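Local coordinates for carbohydrate binding module family 33 and 10 domain protein (Teredinibacter turnerae, PDB 6RW7) that probably cleaves cellulose oxidatively as a copper-dependent lytic polysaccharide monooxygenase of family AA10, this chain being its catalytic domain, at residues 109-123 with 135-149. Residues are numbered along the deposited sequence; the frame is centred on the assembly and turned at random.
Sequences SDTEELVFYITKPGF and DFEDQPFCDESIVPG
With CG anti to its carbonyl carbon (chi1 -66°), the Tyr-117 ring turns one face to Pro-140, whose CB makes a CH-pi contact 4.1 Å from the ring centroid. Asp-138 O meets the ring edge in plane, and water 3 links that carbonyl to Tyr-117 OH. Replacing Tyr-117 with alanine would probably leave Pro-140 without its aromatic face and water 3 without the hydroxyl. Phe-141 has CG between backbone N and carbonyl carbon (chi1 72°), which turns one ring face to Phe-116 CB, 3.5 Å from Phe-141 CZ, while Tyr-117 C and Ile-118 N meet the edge. Thr-119 CG2 rests over the Phe-136 ring, 3.8 Å from its centroid, and Lys-120 NZ bonds Phe-136 O at 2.8 Å from above the carbonyl plane. Antiparallel pairing joins strands 111-118 and 142-145; the Glu-144 N to Leu-114 O bond (3.0 Å) is nearly straight. Glu-113 OE1 and Asp-143 OD1 lie 4.0 Å apart, a repulsion probably offset by water 2, which donates to both, by Lys-59, salt-bridged to both carboxylates, and by Arg-194 on Glu-113. The Cys-142 to Cys-170 disulfide ties this edge to strand 165-172. Phe-141 and Cys-142 together face Phe-116, a classic beta bulge at the edge of the LPMO's immunoglobulin-like beta-sandwich.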
ATOM      1  N   SER A 109       0.959 -10.773  16.759  1.00 12.67           N
ATOM      2  CA  SER A 109       0.477 -12.035  17.376  1.00 13.01           C
ATOM      3  C   SER A 109      -0.658 -12.692  16.578  1.00 11.88           C
ATOM      4  O   SER A 109      -0.816 -13.916  16.736  1.00 13.10           O
ATOM      5  CB  SER A 109       0.073 -11.825  18.811  1.00 13.77           C
ATOM      6  OG  SER A 109      -1.134 -11.077  18.879  1.00 14.92           O
ATOM      7  N   ASP A 110      -1.442 -11.950  15.790  1.00 11.88           N
ATOM      8  CA  ASP A 110      -2.528 -12.554  14.983  1.00 11.79           C
ATOM      9  C   ASP A 110      -2.414 -12.071  13.530  1.00 10.74           C
ATOM     10  O   ASP A 110      -3.395 -12.193  12.803  1.00 11.56           O
ATOM     11  CB  ASP A 110      -3.904 -12.331  15.627  1.00 12.78           C
ATOM     12  CG  ASP A 110      -4.255 -10.862  15.786  1.00 14.17           C
ATOM     13  OD1 ASP A 110      -3.448  -9.993  15.356  1.00 12.82           O
ATOM     14  OD2 ASP A 110      -5.352 -10.592  16.353  1.00 14.72           O
ATOM     15  N   THR A 111      -1.236 -11.608  13.110  1.00 10.25           N
ATOM     16  CA  THR A 111      -0.972 -11.399  11.670  1.00 10.61           C
ATOM     17  C   THR A 111      -1.190 -12.723  10.933  1.00 10.29           C
ATOM     18  O   THR A 111      -0.669 -13.759  11.407  1.00 10.93           O
ATOM     19  CB  THR A 111       0.456 -10.911  11.418  1.00 10.81           C
ATOM     20  OG1 THR A 111       0.499  -9.540  11.823  1.00 11.57           O
ATOM     21  CG2 THR A 111       0.848 -11.020   9.962  1.00 10.99           C
ATOM     22  N   GLU A 112      -1.901 -12.708   9.814  1.00 10.71           N
ATOM     23  CA  GLU A 112      -2.148 -13.942   9.029  1.00 11.36           C
ATOM     24  C   GLU A 112      -1.583 -13.835   7.610  1.00 11.08           C
ATOM     25  O   GLU A 112      -1.000 -14.841   7.140  1.00 11.44           O
ATOM     26  CB  GLU A 112      -3.634 -14.258   8.954  1.00 12.62           C
ATOM     27  CG  GLU A 112      -3.864 -15.546   8.204  1.00 14.50           C
ATOM     28  CD  GLU A 112      -5.217 -16.178   8.439  1.00 15.78           C
ATOM     29  OE1 GLU A 112      -6.205 -15.429   8.553  1.00 17.10           O
ATOM     30  OE2 GLU A 112      -5.269 -17.436   8.502  1.00 18.93           O
ATOM     31  N   GLU A 113      -1.767 -12.725   6.898  1.00 10.65           N
ATOM     32  CA  GLU A 113      -1.294 -12.757   5.500  1.00 11.37           C
ATOM     33  C   GLU A 113      -0.893 -11.375   5.004  1.00 10.93           C
ATOM     34  O   GLU A 113      -1.346 -10.347   5.511  1.00 10.66           O
ATOM     35  CB  GLU A 113      -2.326 -13.400   4.578  1.00 12.48           C
ATOM     36  CG  GLU A 113      -3.645 -12.665   4.587  1.00 12.20           C
ATOM     37  CD  GLU A 113      -4.714 -13.171   3.635  1.00 13.10           C
ATOM     38  OE1 GLU A 113      -4.632 -14.333   3.206  1.00 15.31           O
ATOM     39  OE2 GLU A 113      -5.600 -12.380   3.278  1.00 13.63           O
ATOM     40  N   LEU A 114      -0.022 -11.414   4.018  1.00 10.76           N
ATOM     41  CA  LEU A 114       0.472 -10.220   3.305  1.00 11.30           C
ATOM     42  C   LEU A 114       0.195 -10.495   1.829  1.00 10.92           C
ATOM     43  O   LEU A 114       0.669 -11.520   1.311  1.00 11.64           O
ATOM     44  CB  LEU A 114       1.976 -10.055   3.546  1.00 12.38           C
ATOM     45  CG  LEU A 114       2.485  -9.681   4.942  1.00 13.53           C
ATOM     46  CD1 LEU A 114       1.942  -8.362   5.406  1.00 13.61           C
ATOM     47  CD2 LEU A 114       2.307 -10.786   5.974  1.00 13.40           C
ATOM     48  N   VAL A 115      -0.588  -9.642   1.189  1.00 10.20           N
ATOM     49  CA  VAL A 115      -1.077  -9.858  -0.196  1.00 10.38           C
ATOM     50  C   VAL A 115      -0.662  -8.660  -1.034  1.00  9.43           C
ATOM     51  O   VAL A 115      -0.771  -7.543  -0.548  1.00 10.10           O
ATOM     52  CB  VAL A 115      -2.608 -10.056  -0.191  1.00 10.93           C
ATOM     53  CG1 VAL A 115      -3.123 -10.495  -1.538  1.00 11.38           C
ATOM     54  CG2 VAL A 115      -3.038 -11.058   0.873  1.00 12.15           C
ATOM     55  N   PHE A 116      -0.230  -8.896  -2.272  1.00  9.28           N
ATOM     56  CA  PHE A 116       0.253  -7.820  -3.159  1.00  9.23           C
ATOM     57  C   PHE A 116      -0.285  -8.035  -4.563  1.00  8.97           C
ATOM     58  O   PHE A 116      -0.133  -9.143  -5.111  1.00  9.57           O
ATOM     59  CB  PHE A 116       1.773  -7.817  -3.250  1.00 10.08           C
ATOM     60  CG  PHE A 116       2.519  -7.617  -1.959  1.00 10.03           C
ATOM     61  CD1 PHE A 116       2.676  -8.656  -1.054  1.00  9.98           C
ATOM     62  CD2 PHE A 116       3.042  -6.379  -1.644  1.00 11.00           C
ATOM     63  CE1 PHE A 116       3.404  -8.461   0.111  1.00 10.73           C
ATOM     64  CE2 PHE A 116       3.739  -6.186  -0.470  1.00 11.03           C
ATOM     65  CZ  PHE A 116       3.913  -7.221   0.407  1.00 11.24           C
ATOM     66  N   TYR A 117      -0.810  -6.960  -5.129  1.00  8.82           N
ATOM     67  CA  TYR A 117      -1.267  -6.888  -6.527  1.00  9.00           C
ATOM     68  C   TYR A 117      -0.447  -5.831  -7.247  1.00  9.32           C
ATOM     69  O   TYR A 117      -0.015  -4.876  -6.610  1.00  9.54           O
ATOM     70  CB  TYR A 117      -2.735  -6.489  -6.586  1.00  9.93           C
ATOM     71  CG  TYR A 117      -3.724  -7.473  -6.025  1.00 10.26           C
ATOM     72  CD1 TYR A 117      -3.960  -7.569  -4.662  1.00 10.39           C
ATOM     73  CD2 TYR A 117      -4.490  -8.258  -6.875  1.00 10.53           C
ATOM     74  CE1 TYR A 117      -4.885  -8.476  -4.178  1.00 10.54           C
ATOM     75  CE2 TYR A 117      -5.462  -9.117  -6.400  1.00 10.43           C
ATOM     76  CZ  TYR A 117      -5.676  -9.213  -5.041  1.00 11.28           C
ATOM     77  OH  TYR A 117      -6.601 -10.104  -4.537  1.00 11.87           O
ATOM     78  N   ILE A 118      -0.297  -5.981  -8.562  1.00  8.90           N
ATOM     79  CA  ILE A 118       0.377  -4.948  -9.385  1.00  9.17           C
ATOM     80  C   ILE A 118      -0.533  -4.605 -10.552  1.00  8.95           C
ATOM     81  O   ILE A 118      -1.360  -5.448 -10.959  1.00  9.23           O
ATOM     82  CB  ILE A 118       1.786  -5.418  -9.816  1.00  9.17           C
ATOM     83  CG1 ILE A 118       2.624  -4.257 -10.356  1.00  9.76           C
ATOM     84  CG2 ILE A 118       1.726  -6.601 -10.770  1.00  9.21           C
ATOM     85  CD1 ILE A 118       4.082  -4.575 -10.421  1.00  9.97           C
ATOM     86  N   THR A 119      -0.348  -3.410 -11.086  1.00  8.99           N
ATOM     87  CA  THR A 119      -1.044  -2.987 -12.311  1.00  9.09           C
ATOM     88  C   THR A 119      -0.707  -3.955 -13.456  1.00  9.64           C
ATOM     89  O   THR A 119       0.372  -4.573 -13.483  1.00  9.45           O
ATOM     90  CB  THR A 119      -0.751  -1.514 -12.606  1.00  9.34           C
ATOM     91  OG1 THR A 119       0.647  -1.263 -12.403  1.00  9.24           O
ATOM     92  CG2 THR A 119      -1.585  -0.593 -11.740  1.00  9.49           C
ATOM     93  N   LYS A 120      -1.642  -4.087 -14.380  1.00  9.75           N
ATOM     94  CA  LYS A 120      -1.485  -4.911 -15.591  1.00  9.92           C
ATOM     95  C   LYS A 120      -0.294  -4.406 -16.390  1.00  9.80           C
ATOM     96  O   LYS A 120       0.085  -3.239 -16.313  1.00 10.06           O
ATOM     97  CB  LYS A 120      -2.756  -4.841 -16.422  1.00 11.53           C
ATOM     98  CG  LYS A 120      -3.979  -5.466 -15.789  1.00 13.10           C
ATOM     99  CD  LYS A 120      -5.114  -5.573 -16.778  1.00 15.17           C
ATOM    100  CE  LYS A 120      -6.158  -6.570 -16.338  1.00 18.23           C
ATOM    101  NZ  LYS A 120      -7.103  -5.931 -15.420  1.00 22.16           N
ATOM    102  N   PRO A 121       0.332  -5.278 -17.199  1.00  9.92           N
ATOM    103  CA  PRO A 121       1.542  -4.866 -17.904  1.00 10.52           C
ATOM    104  C   PRO A 121       1.341  -3.679 -18.854  1.00 10.50           C
ATOM    105  O   PRO A 121       2.260  -2.915 -19.017  1.00 10.79           O
ATOM    106  CB  PRO A 121       2.004  -6.127 -18.637  1.00 11.15           C
ATOM    107  CG  PRO A 121       0.831  -7.044 -18.611  1.00 12.28           C
ATOM    108  CD  PRO A 121       0.000  -6.697 -17.394  1.00 11.12           C
ATOM    109  N   GLY A 122       0.157  -3.552 -19.447  1.00  9.94           N
ATOM    110  CA  GLY A 122      -0.188  -2.482 -20.403  1.00 10.48           C
ATOM    111  C   GLY A 122      -0.756  -1.247 -19.733  1.00 10.71           C
ATOM    112  O   GLY A 122      -1.185  -0.323 -20.432  1.00 11.60           O
ATOM    113  N   PHE A 123      -0.735  -1.168 -18.405  1.00 10.26           N
ATOM    114  CA  PHE A 123      -1.270  -0.002 -17.656  1.00 10.84           C
ATOM    115  C   PHE A 123      -0.575   1.301 -18.077  1.00 11.28           C
ATOM    116  O   PHE A 123       0.650   1.319 -18.185  1.00 11.44           O
ATOM    117  CB  PHE A 123      -1.024  -0.225 -16.155  1.00 10.81           C
ATOM    118  CG  PHE A 123      -1.311   0.948 -15.246  1.00 10.71           C
ATOM    119  CD1 PHE A 123      -2.610   1.382 -15.020  1.00 11.66           C
ATOM    120  CD2 PHE A 123      -0.283   1.612 -14.598  1.00 10.75           C
ATOM    121  CE1 PHE A 123      -2.868   2.432 -14.148  1.00 11.29           C
ATOM    122  CE2 PHE A 123      -0.547   2.663 -13.725  1.00 10.68           C
ATOM    123  CZ  PHE A 123      -1.841   3.056 -13.483  1.00 10.80           C
ATOM    124  N   ASP A 135      -7.336  -1.571 -13.874  1.00 11.71           N
ATOM    125  CA  ASP A 135      -5.892  -1.256 -13.989  1.00 11.92           C
ATOM    126  C   ASP A 135      -5.039  -2.397 -13.428  1.00 11.15           C
ATOM    127  O   ASP A 135      -3.840  -2.426 -13.748  1.00 11.43           O
ATOM    128  CB  ASP A 135      -5.547   0.016 -13.223  1.00 12.08           C
ATOM    129  CG  ASP A 135      -6.190   1.273 -13.776  1.00 14.27           C
ATOM    130  OD1 ASP A 135      -6.330   1.344 -15.029  1.00 14.41           O
ATOM    131  OD2 ASP A 135      -6.511   2.198 -12.964  1.00 14.42           O
ATOM    132  N   PHE A 136      -5.596  -3.261 -12.584  1.00 11.15           N
ATOM    133  CA  PHE A 136      -4.823  -4.228 -11.780  1.00 10.61           C
ATOM    134  C   PHE A 136      -5.028  -5.648 -12.270  1.00 11.28           C
ATOM    135  O   PHE A 136      -6.101  -5.995 -12.808  1.00 11.04           O
ATOM    136  CB  PHE A 136      -5.211  -4.161 -10.300  1.00 10.87           C
ATOM    137  CG  PHE A 136      -4.608  -2.955  -9.637  1.00 10.22           C
ATOM    138  CD1 PHE A 136      -5.238  -1.718  -9.649  1.00 10.02           C
ATOM    139  CD2 PHE A 136      -3.389  -3.060  -8.998  1.00 10.22           C
ATOM    140  CE1 PHE A 136      -4.643  -0.602  -9.082  1.00  9.81           C
ATOM    141  CE2 PHE A 136      -2.802  -1.943  -8.431  1.00  9.37           C
ATOM    142  CZ  PHE A 136      -3.440  -0.731  -8.448  1.00 10.21           C
ATOM    143  N   GLU A 137      -3.992  -6.454 -12.093  1.00 11.37           N
ATOM    144  CA  GLU A 137      -4.071  -7.923 -12.276  0.50 11.10           C
ATOM    145  C   GLU A 137      -5.189  -8.471 -11.379  1.00 12.09           C
ATOM    146  O   GLU A 137      -5.373  -7.960 -10.240  1.00 12.38           O
ATOM    147  CB  GLU A 137      -2.738  -8.580 -11.919  0.50 10.56           C
ATOM    148  CG  GLU A 137      -1.611  -8.238 -12.869  0.50 10.47           C
ATOM    149  CD  GLU A 137      -0.402  -9.154 -12.747  0.50 10.18           C
ATOM    150  OE1 GLU A 137      -0.070  -9.576 -11.595  0.50 10.80           O
ATOM    151  OE2 GLU A 137       0.215  -9.447 -13.816  0.50 10.84           O
ATOM    152  N   ASP A 138      -5.902  -9.465 -11.870  1.00 12.47           N
ATOM    153  CA  ASP A 138      -7.038 -10.061 -11.135  1.00 13.76           C
ATOM    154  C   ASP A 138      -6.556 -10.846  -9.923  1.00 13.60           C
ATOM    155  O   ASP A 138      -7.338 -10.951  -8.995  1.00 14.14           O
ATOM    156  CB  ASP A 138      -7.846 -10.967 -12.062  1.00 17.23           C
ATOM    157  CG  ASP A 138      -8.564 -10.178 -13.143  1.00 22.85           C
ATOM    158  OD1 ASP A 138      -8.784  -8.945 -12.958  1.00 26.66           O
ATOM    159  OD2 ASP A 138      -8.877 -10.790 -14.176  1.00 29.99           O
ATOM    160  N   GLN A 139      -5.366 -11.431  -9.977  1.00 13.43           N
ATOM    161  CA  GLN A 139      -4.822 -12.278  -8.901  1.00 13.33           C
ATOM    162  C   GLN A 139      -3.604 -11.580  -8.325  1.00 12.56           C
ATOM    163  O   GLN A 139      -2.866 -10.888  -9.025  1.00 10.85           O
ATOM    164  CB  GLN A 139      -4.463 -13.668  -9.430  1.00 15.52           C
ATOM    165  CG  GLN A 139      -5.674 -14.455  -9.930  1.00 18.31           C
ATOM    166  CD  GLN A 139      -6.616 -14.797  -8.810  1.00 21.25           C
ATOM    167  OE1 GLN A 139      -6.195 -15.144  -7.709  1.00 24.99           O
ATOM    168  NE2 GLN A 139      -7.908 -14.668  -9.066  1.00 27.18           N
ATOM    169  N   PRO A 140      -3.301 -11.809  -7.037  1.00 11.33           N
ATOM    170  CA  PRO A 140      -2.086 -11.233  -6.463  1.00 11.44           C
ATOM    171  C   PRO A 140      -0.819 -11.875  -7.042  1.00 11.82           C
ATOM    172  O   PRO A 140      -0.830 -13.061  -7.318  1.00 12.31           O
ATOM    173  CB  PRO A 140      -2.193 -11.508  -4.958  1.00 12.12           C
ATOM    174  CG  PRO A 140      -3.252 -12.567  -4.826  1.00 12.65           C
ATOM    175  CD  PRO A 140      -4.118 -12.544  -6.070  1.00 11.81           C
ATOM    176  N   PHE A 141       0.260 -11.106  -7.151  1.00 10.86           N
ATOM    177  CA  PHE A 141       1.577 -11.651  -7.565  1.00 11.55           C
ATOM    178  C   PHE A 141       2.326 -12.204  -6.353  1.00 11.78           C
ATOM    179  O   PHE A 141       3.271 -12.960  -6.536  1.00 12.96           O
ATOM    180  CB  PHE A 141       2.399 -10.593  -8.290  1.00 10.98           C
ATOM    181  CG  PHE A 141       2.949  -9.478  -7.438  1.00 10.69           C
ATOM    182  CD1 PHE A 141       4.139  -9.622  -6.750  1.00 11.53           C
ATOM    183  CD2 PHE A 141       2.289  -8.268  -7.349  1.00 10.58           C
ATOM    184  CE1 PHE A 141       4.657  -8.582  -5.994  1.00 11.17           C
ATOM    185  CE2 PHE A 141       2.817  -7.211  -6.629  1.00 10.29           C
ATOM    186  CZ  PHE A 141       3.982  -7.383  -5.924  1.00  9.87           C
ATOM    187  N   CYS A 142       1.923 -11.835  -5.137  1.00 11.88           N
ATOM    188  CA  CYS A 142       2.574 -12.315  -3.907  1.00 12.36           C
ATOM    189  C   CYS A 142       1.477 -12.457  -2.859  1.00 12.70           C
ATOM    190  O   CYS A 142       0.686 -11.531  -2.710  1.00 12.83           O
ATOM    191  CB  CYS A 142       3.660 -11.332  -3.496  1.00 13.47           C
ATOM    192  SG  CYS A 142       4.657 -11.847  -2.074  1.00 16.41           S
ATOM    193  N   ASP A 143       1.378 -13.621  -2.241  1.00 12.64           N
ATOM    194  CA  ASP A 143       0.310 -13.910  -1.256  1.00 13.38           C
ATOM    195  C   ASP A 143       0.936 -14.887  -0.276  1.00 13.65           C
ATOM    196  O   ASP A 143       1.111 -16.060  -0.641  1.00 15.41           O
ATOM    197  CB  ASP A 143      -0.957 -14.422  -1.941  1.00 14.31           C
ATOM    198  CG  ASP A 143      -2.092 -14.737  -0.980  1.00 16.21           C
ATOM    199  OD1 ASP A 143      -1.923 -14.565   0.225  1.00 19.81           O
ATOM    200  OD2 ASP A 143      -3.094 -15.198  -1.444  1.00 21.05           O
ATOM    201  N   GLU A 144       1.390 -14.368   0.856  1.00 12.64           N
ATOM    202  CA  GLU A 144       2.173 -15.142   1.830  1.00 12.01           C
ATOM    203  C   GLU A 144       1.394 -15.144   3.132  1.00 11.91           C
ATOM    204  O   GLU A 144       1.173 -14.049   3.695  1.00 12.50           O
ATOM    205  CB  GLU A 144       3.572 -14.567   1.963  1.00 11.82           C
ATOM    206  CG  GLU A 144       4.365 -14.674   0.677  1.00 12.38           C
ATOM    207  CD  GLU A 144       4.698 -16.075   0.190  1.00 14.89           C
ATOM    208  OE1 GLU A 144       4.486 -17.066   0.938  1.00 15.28           O
ATOM    209  OE2 GLU A 144       5.124 -16.191  -0.981  1.00 15.12           O
ATOM    210  N   SER A 145       1.094 -16.336   3.633  1.00 11.65           N
ATOM    211  CA  SER A 145       0.370 -16.493   4.908  1.00 12.56           C
ATOM    212  C   SER A 145       1.216 -17.256   5.931  1.00 11.90           C
ATOM    213  O   SER A 145       2.161 -17.999   5.573  1.00 12.41           O
ATOM    214  CB  SER A 145      -0.965 -17.136   4.676  1.00 14.32           C
ATOM    215  OG  SER A 145      -0.824 -18.477   4.256  1.00 16.18           O
ATOM    216  N   ILE A 146       0.908 -17.006   7.191  1.00 11.20           N
ATOM    217  CA  ILE A 146       1.503 -17.701   8.357  1.00 11.52           C
ATOM    218  C   ILE A 146       0.358 -18.260   9.191  1.00 11.45           C
ATOM    219  O   ILE A 146      -0.756 -17.746   9.139  1.00 11.79           O
ATOM    220  CB  ILE A 146       2.399 -16.771   9.204  1.00 12.00           C
ATOM    221  CG1 ILE A 146       1.650 -15.528   9.684  1.00 11.94           C
ATOM    222  CG2 ILE A 146       3.678 -16.425   8.457  1.00 12.76           C
ATOM    223  CD1 ILE A 146       2.442 -14.752  10.705  1.00 12.39           C
ATOM    224  N   VAL A 147       0.619 -19.350   9.895  1.00 11.51           N
ATOM    225  CA  VAL A 147      -0.182 -19.677  11.097  1.00 12.26           C
ATOM    226  C   VAL A 147      -0.183 -18.402  11.933  1.00 11.97           C
ATOM    227  O   VAL A 147       0.885 -17.828  12.176  1.00 11.32           O
ATOM    228  CB  VAL A 147       0.436 -20.868  11.844  1.00 12.21           C
ATOM    229  CG1 VAL A 147      -0.237 -21.087  13.188  1.00 12.59           C
ATOM    230  CG2 VAL A 147       0.348 -22.129  10.996  1.00 12.83           C
ATOM    231  N   PRO A 148      -1.356 -17.870  12.348  1.00 12.75           N
ATOM    232  CA  PRO A 148      -1.396 -16.516  12.891  1.00 12.66           C
ATOM    233  C   PRO A 148      -0.382 -16.288  14.018  1.00 12.52           C
ATOM    234  O   PRO A 148      -0.335 -17.042  15.008  1.00 12.78           O
ATOM    235  CB  PRO A 148      -2.854 -16.368  13.335  1.00 13.47           C
ATOM    236  CG  PRO A 148      -3.588 -17.191  12.305  1.00 13.24           C
ATOM    237  CD  PRO A 148      -2.703 -18.421  12.144  1.00 13.48           C
ATOM    238  N   GLY A 149       0.475 -15.283  13.831  1.00 12.53           N
ATOM    239  CA  GLY A 149       1.467 -14.841  14.821  1.00 12.46           C
ATOM    240  C   GLY A 149       2.731 -15.684  14.835  1.00 12.44           C
ATOM    241  O   GLY A 149       3.682 -15.326  15.541  1.00 13.10           O
TER
HETATM  242  O   HOH W   1      -3.091 -19.095   8.312  1.00 21.46           O
HETATM  243  O   HOH W   2      -2.743 -16.046   2.113  1.00 22.25           O
HETATM  244  O   HOH W   3      -7.796 -11.717  -6.341  1.00 13.36           O
HETATM  245  O   HOH W   4      -0.909  -8.813  -9.168  1.00 11.97           O
HETATM  246  O   HOH W   5      -9.484  -7.605 -15.041  1.00 35.77           O